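Local coordinates for carbohydrate-binding protein (PDB 6N1B) that probably removes the acetyl group from the terminal N-acetylgalactosamine of the blood group A antigen, a step in its conversion to universal O type, at residues Asn65-Trp70 with His96-Glu101; Asp349-Val354 with Tyr391-Phe396. One frame throughout, in Å; residues are numbered along the deposited sequence.

Near the N terminus, strand 30-31 pairs with strand 385-395 and so closes the ring of a five-bladed beta-propeller. The chain then builds the first blade, 52-60/67-75/87-91, where interaction 1 forms: 25 residues lie between its segments, and the loop leaving strand 87-91 brings 96-101 to pack against that sheet at 65-70. Interaction 2 comes late in the chain, in the last blade, and closes a longer, mostly stranded loop by pairing 351-354 with 391-395. Neither loop crosses or encloses the other. Their centres are about 21 Å apart, yet they touch through a probable hydrogen bond between Y69 OH and R353 NH1 (2.9 Å), joining the two blades.

Interaction 1: Asn65-Trp70 with His96-Glu101; sequences NGYRYW and HWVEPE
W70 lays the far end of its indole against the ring of P100: CZ3 and CH2 of W70 each stand 3.6 Å from P100 CG, an oblique approach. The indole is held at its other end within its own segment, since W70 NE1 donates to Y67 O at 3.0 Å; the bond is bent (139°) and reaches the oxygen from above the carbonyl plane. Y67 runs out at about a right angle to V98, and its OH meets V98 CG2 at 3.6 Å. Beyond this, a water accepts from E101 N and lies in the Y67 ring plane, weakly bonded to the hydroxyl. The third contact is made by W97, whose CH2 sits 3.9 Å from Y69 CB. No direct hydrogen bond spans the segments; they meet through apolar packing, W70 on P100 and W97 on Y69 CB and the W70 backbone, with the Y67-V98 pair at the border. Around it, W97 stacks on F38 and donates to Q36 through NE1, while W70 meets W64 edge-to-face. The loop runs beside strand 87-91, V98 backbone-bonded to A90, and W97 reaches across V89 and S91 to V57 of strand 52-60; Y69 rests on V59.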
loop_
_atom_site.group_PDB
_atom_site.type_symbol
_atom_site.label_atom_id
_atom_site.label_comp_id
_atom_site.label_asym_id
_atom_site.label_seq_id
_atom_site.Cartn_x
_atom_site.Cartn_y
_atom_site.Cartn_z
ATOM N N ASN A 65 -13.420 12.387 -11.039
ATOM C CA ASN A 65 -12.756 13.722 -11.091
ATOM C C ASN A 65 -11.651 13.722 -12.162
ATOM O O ASN A 65 -10.546 14.270 -11.954
ATOM C CB ASN A 65 -12.202 14.078 -9.703
ATOM C CG ASN A 65 -13.345 14.242 -8.714
ATOM O OD1 ASN A 65 -13.437 13.453 -7.653
ATOM N ND2 ASN A 65 -14.198 15.147 -8.989
ATOM N N GLY A 66 -12.028 13.203 -13.326
ATOM C CA GLY A 66 -11.176 13.277 -14.509
ATOM C C GLY A 66 -10.252 12.140 -14.808
ATOM O O GLY A 66 -9.682 12.139 -15.873
ATOM N N TYR A 67 -10.095 11.209 -13.884
ATOM C CA TYR A 67 -9.078 10.157 -14.051
ATOM C C TYR A 67 -9.582 8.769 -13.605
ATOM O O TYR A 67 -10.279 8.709 -12.556
ATOM C CB TYR A 67 -7.809 10.479 -13.237
ATOM C CG TYR A 67 -7.138 11.752 -13.633
ATOM C CD1 TYR A 67 -6.274 11.735 -14.720
ATOM C CD2 TYR A 67 -7.354 12.931 -12.971
ATOM C CE1 TYR A 67 -5.724 12.936 -15.144
ATOM C CE2 TYR A 67 -6.678 14.123 -13.317
ATOM C CZ TYR A 67 -5.875 14.108 -14.422
ATOM O OH TYR A 67 -5.259 15.280 -14.819
ATOM N N ARG A 68 -9.210 7.741 -14.297
ATOM C CA ARG A 68 -9.581 6.392 -13.927
ATOM C C ARG A 68 -8.581 5.772 -12.923
ATOM O O ARG A 68 -8.920 4.758 -12.273
ATOM C CB ARG A 68 -9.624 5.421 -15.164
ATOM C CG ARG A 68 -10.780 5.757 -16.065
ATOM C CD ARG A 68 -10.833 4.642 -17.172
ATOM N NE ARG A 68 -11.583 5.061 -18.342
ATOM C CZ ARG A 68 -11.911 4.186 -19.318
ATOM N NH1 ARG A 68 -11.584 2.872 -19.207
ATOM N NH2 ARG A 68 -12.496 4.675 -20.406
ATOM N N TYR A 69 -7.375 6.353 -12.748
ATOM C CA TYR A 69 -6.379 5.832 -11.800
ATOM C C TYR A 69 -6.120 6.889 -10.778
ATOM O O TYR A 69 -5.807 8.067 -11.059
ATOM C CB TYR A 69 -5.086 5.514 -12.463
ATOM C CG TYR A 69 -5.123 4.503 -13.567
ATOM C CD1 TYR A 69 -5.534 4.809 -14.862
ATOM C CD2 TYR A 69 -4.636 3.178 -13.431
ATOM C CE1 TYR A 69 -5.462 3.909 -15.910
ATOM C CE2 TYR A 69 -4.523 2.282 -14.423
ATOM C CZ TYR A 69 -4.955 2.647 -15.684
ATOM O OH TYR A 69 -4.805 1.749 -16.727
ATOM N N TRP A 70 -6.162 6.465 -9.491
ATOM C CA TRP A 70 -5.843 7.328 -8.321
ATOM C C TRP A 70 -4.865 6.569 -7.455
ATOM O O TRP A 70 -5.093 5.341 -7.267
ATOM C CB TRP A 70 -7.096 7.692 -7.547
ATOM C CG TRP A 70 -7.907 8.701 -8.330
ATOM C CD1 TRP A 70 -8.764 8.476 -9.391
ATOM C CD2 TRP A 70 -7.804 10.123 -8.175
ATOM N NE1 TRP A 70 -9.162 9.681 -9.892
ATOM C CE2 TRP A 70 -8.637 10.713 -9.169
ATOM C CE3 TRP A 70 -7.140 10.969 -7.301
ATOM C CZ2 TRP A 70 -8.753 12.112 -9.311
ATOM C CZ3 TRP A 70 -7.301 12.348 -7.405
ATOM C CH2 TRP A 70 -8.095 12.884 -8.398
ATOM N N HIS A 96 1.946 7.467 -16.015
ATOM C CA HIS A 96 2.306 8.863 -15.888
ATOM C C HIS A 96 1.375 9.495 -14.874
ATOM O O HIS A 96 0.165 9.583 -15.113
ATOM C CB HIS A 96 2.183 9.557 -17.262
ATOM C CG HIS A 96 2.983 8.868 -18.309
ATOM N ND1 HIS A 96 2.434 7.974 -19.189
ATOM C CD2 HIS A 96 4.328 8.869 -18.527
ATOM C CE1 HIS A 96 3.414 7.528 -19.983
ATOM N NE2 HIS A 96 4.576 8.058 -19.593
ATOM N N TRP A 97 1.875 9.913 -13.749
ATOM C CA TRP A 97 1.073 10.371 -12.618
ATOM C C TRP A 97 1.196 11.892 -12.540
ATOM O O TRP A 97 2.299 12.466 -12.741
ATOM C CB TRP A 97 1.631 9.734 -11.347
ATOM C CG TRP A 97 1.482 8.249 -11.314
ATOM C CD1 TRP A 97 2.430 7.315 -11.650
ATOM C CD2 TRP A 97 0.297 7.527 -11.032
ATOM N NE1 TRP A 97 1.910 6.047 -11.633
ATOM C CE2 TRP A 97 0.588 6.132 -11.223
ATOM C CE3 TRP A 97 -1.007 7.883 -10.671
ATOM C CZ2 TRP A 97 -0.374 5.162 -10.987
ATOM C CZ3 TRP A 97 -1.898 6.904 -10.415
ATOM C CH2 TRP A 97 -1.631 5.553 -10.602
ATOM N N VAL A 98 0.109 12.548 -12.173
ATOM C CA VAL A 98 0.096 13.986 -11.983
ATOM C C VAL A 98 -0.588 14.365 -10.669
ATOM O O VAL A 98 -1.442 13.602 -10.173
ATOM C CB VAL A 98 -0.652 14.679 -13.160
ATOM C CG1 VAL A 98 0.063 14.454 -14.456
ATOM C CG2 VAL A 98 -2.115 14.295 -13.264
ATOM N N GLU A 99 -0.272 15.504 -10.143
ATOM C CA GLU A 99 -0.996 16.045 -9.002
ATOM C C GLU A 99 -2.205 16.777 -9.543
ATOM O O GLU A 99 -2.014 17.725 -10.307
ATOM C CB GLU A 99 -0.049 16.949 -8.173
ATOM C CG GLU A 99 1.102 16.255 -7.582
ATOM C CD GLU A 99 2.066 17.114 -6.877
ATOM O OE1 GLU A 99 2.873 17.775 -7.555
ATOM O OE2 GLU A 99 2.259 16.905 -5.692
ATOM N N PRO A 100 -3.428 16.399 -9.149
ATOM C CA PRO A 100 -4.585 17.126 -9.669
ATOM C C PRO A 100 -4.483 18.643 -9.441
ATOM O O PRO A 100 -3.949 19.112 -8.450
ATOM C CB PRO A 100 -5.782 16.561 -8.866
ATOM C CG PRO A 100 -5.284 15.192 -8.317
ATOM C CD PRO A 100 -3.773 15.285 -8.207
ATOM N N GLU A 101 -5.073 19.414 -10.331
ATOM C CA GLU A 101 -5.005 20.879 -10.230
ATOM C C GLU A 101 -5.680 21.303 -8.953
ATOM O O GLU A 101 -6.826 20.880 -8.599
ATOM C CB GLU A 101 -5.748 21.474 -11.364
ATOM C CG GLU A 101 -5.726 22.989 -11.252
ATOM C CD GLU A 101 -5.956 23.673 -12.578
ATOM O OE1 GLU A 101 -6.961 23.364 -13.270
ATOM O OE2 GLU A 101 -5.092 24.537 -12.889
HETATM O O HOH W 1 -6.206 17.866 -12.697
#

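Interaction 2: Asp349-Val354 with Tyr391-Phe396; sequences DGTMRV and YAENSF
V354 and A392 form one hydrogen-bonded pair of an antiparallel beta ladder, and M352 and N394 the other, in the last blade of a five-bladed beta-propeller, whose ring strand 30-31 closes by pairing with 385-395. The strand segments run at 172° to each other. V354 N reaches A392 O at 2.9 Å and A392 N returns to V354 O, while M352 and N394 exchange bonds in the same manner. At the end of the ladder N of F396, the first residue of helix 396-404, gives G350 O a nearly straight bond of 2.8 Å. S395 is the N-cap of that helix, its OG accepting from E398 N. A water donates to D349 OD1 and G350 O and accepts from S395 OG. Apolar contacts are few: T351 CG2 meets E393 CG at 3.5 Å, and M352 CG lies at the edge of the F396 ring. The Y391-R353-E393 chain of polar contacts lies on the face of R353 and E393, where R353 NH1 makes a salt bridge with E342. Turned away from its own backbone N (chi1 -178°), the Y391 phenol lies across R353. Y391 OH accepts from R353 NE, in the guanidinium plane, at 2.9 Å and donates to the anti lone pair of E393 OE1 at 2.6 Å.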
loop_
_atom_site.group_PDB
_atom_site.type_symbol
_atom_site.label_atom_id
_atom_site.label_comp_id
_atom_site.label_asym_id
_atom_site.label_seq_id
_atom_site.Cartn_x
_atom_site.Cartn_y
_atom_site.Cartn_z
ATOM N N ASP A 349 -9.082 -15.124 -17.111
ATOM C CA ASP A 349 -7.973 -14.944 -17.985
ATOM C C ASP A 349 -7.500 -13.482 -17.936
ATOM O O ASP A 349 -7.189 -12.923 -18.999
ATOM C CB ASP A 349 -8.319 -15.400 -19.411
ATOM C CG ASP A 349 -7.126 -15.481 -20.317
ATOM O OD1 ASP A 349 -5.987 -15.721 -19.827
ATOM O OD2 ASP A 349 -7.343 -15.268 -21.533
ATOM N N GLY A 350 -7.392 -12.904 -16.770
ATOM C CA GLY A 350 -7.090 -11.510 -16.651
ATOM C C GLY A 350 -5.579 -11.212 -16.606
ATOM O O GLY A 350 -4.734 -12.081 -16.773
ATOM N N THR A 351 -5.272 -9.922 -16.278
ATOM C CA THR A 351 -3.913 -9.464 -16.222
ATOM C C THR A 351 -3.666 -8.906 -14.793
ATOM O O THR A 351 -4.403 -8.089 -14.325
ATOM C CB THR A 351 -3.701 -8.371 -17.272
ATOM O OG1 THR A 351 -3.963 -8.857 -18.583
ATOM C CG2 THR A 351 -2.293 -7.849 -17.234
ATOM N N MET A 352 -2.552 -9.393 -14.195
ATOM C CA MET A 352 -2.116 -8.899 -12.880
ATOM C C MET A 352 -1.263 -7.641 -13.138
ATOM O O MET A 352 -0.177 -7.765 -13.755
ATOM C CB MET A 352 -1.348 -9.954 -12.168
ATOM C CG MET A 352 -2.285 -10.942 -11.590
ATOM S SD MET A 352 -3.242 -10.540 -10.154
ATOM C CE MET A 352 -2.013 -10.573 -8.877
ATOM N N ARG A 353 -1.703 -6.513 -12.611
ATOM C CA ARG A 353 -1.025 -5.200 -12.727
ATOM C C ARG A 353 -0.498 -4.854 -11.363
ATOM O O ARG A 353 -1.310 -4.726 -10.442
ATOM C CB ARG A 353 -1.918 -4.157 -13.294
ATOM C CG ARG A 353 -2.490 -4.516 -14.684
ATOM C CD ARG A 353 -3.315 -3.424 -15.283
ATOM N NE ARG A 353 -2.524 -2.247 -15.567
ATOM C CZ ARG A 353 -3.072 -1.119 -15.986
ATOM N NH1 ARG A 353 -4.329 -1.015 -16.198
ATOM N NH2 ARG A 353 -2.290 -0.004 -16.216
ATOM N N VAL A 354 0.832 -4.697 -11.208
ATOM C CA VAL A 354 1.438 -4.575 -9.891
ATOM C C VAL A 354 2.273 -3.349 -9.829
ATOM O O VAL A 354 3.308 -3.237 -10.554
ATOM C CB VAL A 354 2.220 -5.819 -9.468
ATOM C CG1 VAL A 354 2.808 -5.662 -8.081
ATOM C CG2 VAL A 354 1.316 -7.082 -9.609
ATOM N N TYR A 391 6.825 -0.925 -11.582
ATOM C CA TYR A 391 5.695 -1.616 -12.080
ATOM C C TYR A 391 6.093 -2.926 -12.675
ATOM O O TYR A 391 7.166 -3.077 -13.305
ATOM C CB TYR A 391 4.997 -0.746 -13.157
ATOM C CG TYR A 391 3.729 -1.341 -13.757
ATOM C CD1 TYR A 391 2.517 -1.324 -13.093
ATOM C CD2 TYR A 391 3.783 -1.964 -14.998
ATOM C CE1 TYR A 391 1.391 -1.936 -13.614
ATOM C CE2 TYR A 391 2.605 -2.559 -15.549
ATOM C CZ TYR A 391 1.421 -2.496 -14.832
ATOM O OH TYR A 391 0.276 -3.114 -15.403
ATOM N N ALA A 392 5.227 -3.961 -12.503
ATOM C CA ALA A 392 5.379 -5.261 -13.114
ATOM C C ALA A 392 4.016 -5.797 -13.508
ATOM O O ALA A 392 3.010 -5.402 -12.941
ATOM C CB ALA A 392 6.077 -6.152 -12.111
ATOM N N GLU A 393 4.014 -6.773 -14.428
ATOM C CA GLU A 393 2.741 -7.225 -14.945
ATOM C C GLU A 393 2.871 -8.619 -15.499
ATOM O O GLU A 393 3.982 -8.984 -16.006
ATOM C CB GLU A 393 2.330 -6.302 -16.136
ATOM C CG GLU A 393 0.882 -6.496 -16.665
ATOM C CD GLU A 393 0.667 -5.555 -17.892
ATOM O OE1 GLU A 393 0.543 -4.322 -17.636
ATOM O OE2 GLU A 393 0.619 -6.117 -18.992
ATOM N N ASN A 394 1.789 -9.395 -15.532
ATOM C CA ASN A 394 1.790 -10.636 -16.323
ATOM C C ASN A 394 0.311 -11.037 -16.497
ATOM O O ASN A 394 -0.560 -10.604 -15.697
ATOM C CB ASN A 394 2.570 -11.786 -15.620
ATOM C CG ASN A 394 3.077 -12.845 -16.569
ATOM O OD1 ASN A 394 2.806 -12.778 -17.814
ATOM N ND2 ASN A 394 3.845 -13.764 -16.043
ATOM N N SER A 395 0.078 -11.940 -17.438
ATOM C CA SER A 395 -1.139 -12.712 -17.466
ATOM C C SER A 395 -1.309 -13.435 -16.118
ATOM O O SER A 395 -0.318 -13.995 -15.625
ATOM C CB SER A 395 -1.013 -13.771 -18.619
ATOM O OG SER A 395 -1.610 -14.936 -18.428
ATOM N N PHE A 396 -2.509 -13.418 -15.612
ATOM C CA PHE A 396 -2.788 -14.166 -14.357
ATOM C C PHE A 396 -2.464 -15.666 -14.562
ATOM O O PHE A 396 -1.770 -16.270 -13.689
ATOM C CB PHE A 396 -4.261 -14.006 -14.001
ATOM C CG PHE A 396 -4.644 -14.870 -12.796
ATOM C CD1 PHE A 396 -4.330 -14.481 -11.550
ATOM C CD2 PHE A 396 -5.328 -16.062 -12.959
ATOM C CE1 PHE A 396 -4.726 -15.269 -10.404
ATOM C CE2 PHE A 396 -5.621 -16.837 -11.874
ATOM C CZ PHE A 396 -5.304 -16.434 -10.641
HETATM O O HOH W 2 -4.456 -14.718 -17.801
#